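PDB 4TMD: uncharacterized protein from Mycobacterium smegmatis, which is of unknown function but belongs to the DUF5642 family of the Mog1p/PsbP clan and is probably made as a lipoprotein with a signal peptide. Local coordinates for residues A[105-109]-A[110-114]; A[178-181]-A[182-186]. One frame throughout, in Å; residues are numbered along the deposited sequence.

Interaction 1 (A[105-109]-A[110-114]); sequences KFLGT and GARGQ
Phe-106 sets its CG between its own backbone N and carbonyl carbon (chi1 64°), a rotation that folds the ring across the strand pair onto Gly-113; Leu-107, with CG trans to its N (chi1 169°), sends CD1 over Arg-112. The frame is a beta hairpin: strands 105-107 and 111-114 run antiparallel, their axes at 176°, joined by a turn through Thr-109 and Gly-110. Phe-106 and Gly-113 form a hydrogen-bonded pair, Phe-106 N giving to Gly-113 O and Gly-113 N to Phe-106 O, each at 2.9 Å. Lys-105 with Gln-114 and Leu-107 with Arg-112 are the flanking non-hydrogen-bonded pairs, their side chains on the face away from the ring. Nearer the turn, Gly-108 N donates to Ala-111 O at 2.7 Å.

On the aromatic side, Gly-113 CA makes a CH-pi contact 3.9 Å from the Phe-106 ring centroid, and the absence of a side chain on Gly-113 lets the ring lie this close to the backbone. Ala-111 CB meets the ring edge at Phe-106 CE1, 4.1 Å away, while Leu-41 and Ile-135 also touch the Phe-106 side chain. On the opposite face of the hairpin, Leu-107 and Arg-112 run alongside each other, pointing the same way. Leu-107 CD1 sits over the centre of the Arg-112 guanidinium, 3.8 Å from Arg-112 CZ.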
# COMPACT_ATOMS: atom_id res chain seq x y z
N LYS A 105 -11.71 9.40 10.82
CA LYS A 105 -12.05 10.52 9.95
C LYS A 105 -11.17 11.72 10.29
O LYS A 105 -10.68 11.84 11.42
CB LYS A 105 -13.52 10.90 10.10
CG LYS A 105 -14.50 9.81 9.78
CD LYS A 105 -15.90 10.40 9.77
CE LYS A 105 -16.95 9.33 9.77
NZ LYS A 105 -18.30 9.95 9.79
N PHE A 106 -10.95 12.60 9.33
CA PHE A 106 -10.22 13.83 9.61
C PHE A 106 -10.76 14.99 8.78
O PHE A 106 -11.33 14.78 7.71
CB PHE A 106 -8.71 13.65 9.37
CG PHE A 106 -8.35 13.36 7.95
CD1 PHE A 106 -8.03 14.39 7.07
CD2 PHE A 106 -8.30 12.05 7.49
CE1 PHE A 106 -7.69 14.13 5.75
CE2 PHE A 106 -7.95 11.77 6.17
CZ PHE A 106 -7.65 12.81 5.30
N LEU A 107 -10.59 16.20 9.29
CA LEU A 107 -11.16 17.36 8.65
C LEU A 107 -10.29 18.58 8.91
O LEU A 107 -9.87 18.81 10.04
CB LEU A 107 -12.59 17.59 9.15
CG LEU A 107 -13.27 18.90 8.80
CD1 LEU A 107 -13.71 18.90 7.36
CD2 LEU A 107 -14.45 19.12 9.73
N GLY A 108 -10.00 19.32 7.84
CA GLY A 108 -9.20 20.53 7.92
C GLY A 108 -9.67 21.41 6.79
O GLY A 108 -10.61 21.05 6.10
N THR A 109 -9.04 22.57 6.60
CA THR A 109 -9.46 23.47 5.53
C THR A 109 -9.03 22.94 4.15
O THR A 109 -9.79 22.94 3.20
CB THR A 109 -8.91 24.91 5.73
OG1 THR A 109 -7.52 24.85 6.08
CG2 THR A 109 -9.68 25.63 6.83
N GLY A 110 -7.80 22.47 4.05
CA GLY A 110 -7.33 21.91 2.80
C GLY A 110 -7.92 20.54 2.48
O GLY A 110 -8.04 20.18 1.31
N ALA A 111 -8.30 19.79 3.51
CA ALA A 111 -8.63 18.39 3.32
C ALA A 111 -9.71 17.84 4.24
O ALA A 111 -9.95 18.35 5.34
CB ALA A 111 -7.36 17.55 3.47
N ARG A 112 -10.37 16.79 3.78
CA ARG A 112 -11.23 15.98 4.63
C ARG A 112 -11.18 14.55 4.12
O ARG A 112 -11.01 14.31 2.92
CB ARG A 112 -12.67 16.51 4.65
CG ARG A 112 -13.44 16.34 3.35
CD ARG A 112 -14.86 16.90 3.49
NE ARG A 112 -15.53 16.42 4.70
CZ ARG A 112 -16.44 17.12 5.38
NH1 ARG A 112 -16.79 18.33 4.97
NH2 ARG A 112 -16.98 16.60 6.48
N GLY A 113 -11.31 13.59 5.02
CA GLY A 113 -11.17 12.21 4.60
C GLY A 113 -11.41 11.18 5.68
O GLY A 113 -11.82 11.49 6.79
N GLN A 114 -11.10 9.94 5.32
CA GLN A 114 -11.48 8.79 6.12
C GLN A 114 -10.52 7.66 5.81
O GLN A 114 -10.14 7.45 4.65
CB GLN A 114 -12.93 8.42 5.79
CG GLN A 114 -13.47 7.13 6.39
CD GLN A 114 -14.90 6.89 5.94
OE1 GLN A 114 -15.64 7.83 5.71
NE2 GLN A 114 -15.28 5.63 5.79

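Interaction 2 (A[178-181]-A[182-186]); sequences DTER and ARELL
Thr-179 and Arg-183 meet one helical turn apart, by backbone and by side chain, in the first turns of helix 179-194. Arg-183 N gives a bond of 2.9 Å to Thr-179 O, and the next two steps repeat the i to i+4 pattern: Glu-184 N to Glu-180 O at 3.0 Å and Leu-185 N to Arg-181 O at 2.8 Å. One step earlier, Ala-182 N gives to Asp-178 O at 3.2 Å, the longest of the four.

The amide of Arg-181 finds its acceptor in a side chain: Arg-181 N donates to Asp-178 OD1 at 3.0 Å, nearly straight at 164°, although the donor stands well above the carboxylate plane. Asp-178 N in turn gives to Asn-79 OD1, so the capping residue is itself held from strand 79-88.

Arg-183 bends at chi3 (-54°), folding its guanidinium back over the preceding turn, where Thr-179 O and Glu-180 CA lie over one face, offset toward the rim. From there Arg-183 NH1 makes a weak, strongly bent bond to Thr-179 OG1 (3.2 Å, 125°), and NH2 has a long, weak ion pair with Glu-119. Glu-180 and Glu-184 run side by side, Glu-180 OE2 lying 4.1 Å from Glu-184 OE2, and these exposed carboxylates may repel each other mildly. Ala-182 and Leu-185 instead press on Val-162 and Phe-81 of the sheet, respectively. Asp-178 as N-cap, bonded through its carboxylate to the amide three residues on, is the classic opening of an alpha helix, here one packed against an antiparallel sheet.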
# COMPACT_ATOMS: atom_id res chain seq x y z
N ASP A 178 -10.69 -2.93 -8.12
CA ASP A 178 -10.72 -4.39 -8.00
C ASP A 178 -9.89 -4.82 -6.78
O ASP A 178 -8.71 -5.16 -6.91
CB ASP A 178 -10.17 -5.04 -9.28
CG ASP A 178 -10.41 -6.54 -9.35
OD1 ASP A 178 -10.68 -7.18 -8.30
OD2 ASP A 178 -10.32 -7.10 -10.47
N THR A 179 -10.50 -4.79 -5.59
CA THR A 179 -9.79 -5.13 -4.36
C THR A 179 -9.48 -6.62 -4.28
O THR A 179 -8.54 -7.03 -3.61
CB THR A 179 -10.60 -4.75 -3.10
OG1 THR A 179 -11.83 -5.47 -3.10
CG2 THR A 179 -10.89 -3.23 -3.08
N GLU A 180 -10.29 -7.43 -4.93
CA GLU A 180 -10.02 -8.85 -5.01
C GLU A 180 -8.66 -9.08 -5.68
O GLU A 180 -7.83 -9.83 -5.18
CB GLU A 180 -11.14 -9.57 -5.79
CG GLU A 180 -10.96 -11.07 -5.85
CD GLU A 180 -12.05 -11.75 -6.66
OE1 GLU A 180 -12.37 -11.26 -7.77
OE2 GLU A 180 -12.58 -12.77 -6.18
N ARG A 181 -8.44 -8.44 -6.81
CA ARG A 181 -7.15 -8.55 -7.50
C ARG A 181 -5.98 -8.00 -6.67
O ARG A 181 -4.90 -8.58 -6.65
CB ARG A 181 -7.20 -7.82 -8.83
CG ARG A 181 -6.01 -8.10 -9.73
CD ARG A 181 -6.15 -7.27 -11.02
NE ARG A 181 -5.52 -7.93 -12.15
CZ ARG A 181 -6.13 -8.21 -13.30
NH1 ARG A 181 -7.40 -7.85 -13.49
NH2 ARG A 181 -5.47 -8.83 -14.25
N ALA A 182 -6.20 -6.87 -6.01
CA ALA A 182 -5.18 -6.32 -5.11
C ALA A 182 -4.80 -7.35 -4.05
O ALA A 182 -3.63 -7.55 -3.79
CB ALA A 182 -5.66 -5.03 -4.45
N ARG A 183 -5.78 -7.97 -3.41
CA ARG A 183 -5.47 -8.92 -2.34
C ARG A 183 -4.74 -10.15 -2.90
O ARG A 183 -3.81 -10.67 -2.28
CB ARG A 183 -6.74 -9.34 -1.59
CG ARG A 183 -7.38 -8.20 -0.76
CD ARG A 183 -8.50 -8.71 0.13
NE ARG A 183 -9.51 -9.44 -0.63
CZ ARG A 183 -10.63 -8.90 -1.11
NH1 ARG A 183 -10.90 -7.62 -0.92
NH2 ARG A 183 -11.48 -9.66 -1.80
N GLU A 184 -5.13 -10.60 -4.09
CA GLU A 184 -4.41 -11.72 -4.70
C GLU A 184 -3.00 -11.34 -5.11
O GLU A 184 -2.06 -12.14 -4.98
CB GLU A 184 -5.19 -12.27 -5.91
CG GLU A 184 -6.54 -12.82 -5.47
CD GLU A 184 -7.45 -13.20 -6.62
OE1 GLU A 184 -7.06 -12.99 -7.80
OE2 GLU A 184 -8.56 -13.69 -6.34
N LEU A 185 -2.82 -10.10 -5.58
CA LEU A 185 -1.46 -9.63 -5.86
C LEU A 185 -0.58 -9.67 -4.61
O LEU A 185 0.61 -9.95 -4.71
CB LEU A 185 -1.47 -8.21 -6.43
CG LEU A 185 -1.88 -8.07 -7.90
CD1 LEU A 185 -2.01 -6.59 -8.24
CD2 LEU A 185 -0.84 -8.73 -8.80
N LEU A 186 -1.15 -9.37 -3.44
CA LEU A 186 -0.35 -9.38 -2.22
C LEU A 186 0.13 -10.80 -1.89
O LEU A 186 1.30 -11.02 -1.61
CB LEU A 186 -1.15 -8.83 -1.04
CG LEU A 186 -0.38 -8.86 0.28
CD1 LEU A 186 0.71 -7.79 0.31
CD2 LEU A 186 -1.34 -8.72 1.47

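How the interactions relate
Both interactions are local, but they lie in different parts of the fold, their centres about 27 Å apart and their nearest atoms about 13 Å apart. Interaction 1 is a surface contact joining neighbouring strands 103-107 and 111-118, whereas interaction 2 is partly buried and lies within the C-terminal helix 179-194, which packs on strands 79-88, 145-155 and 158-166. They share no element: the hairpin is part of the antiparallel sheet, and the helix packs on other strands of it. Bonding follows place: the hairpin pairs backbone groups across strands and adds ring-to-glycine packing, while the helix start pairs them along its own axis and recruits a carboxylate.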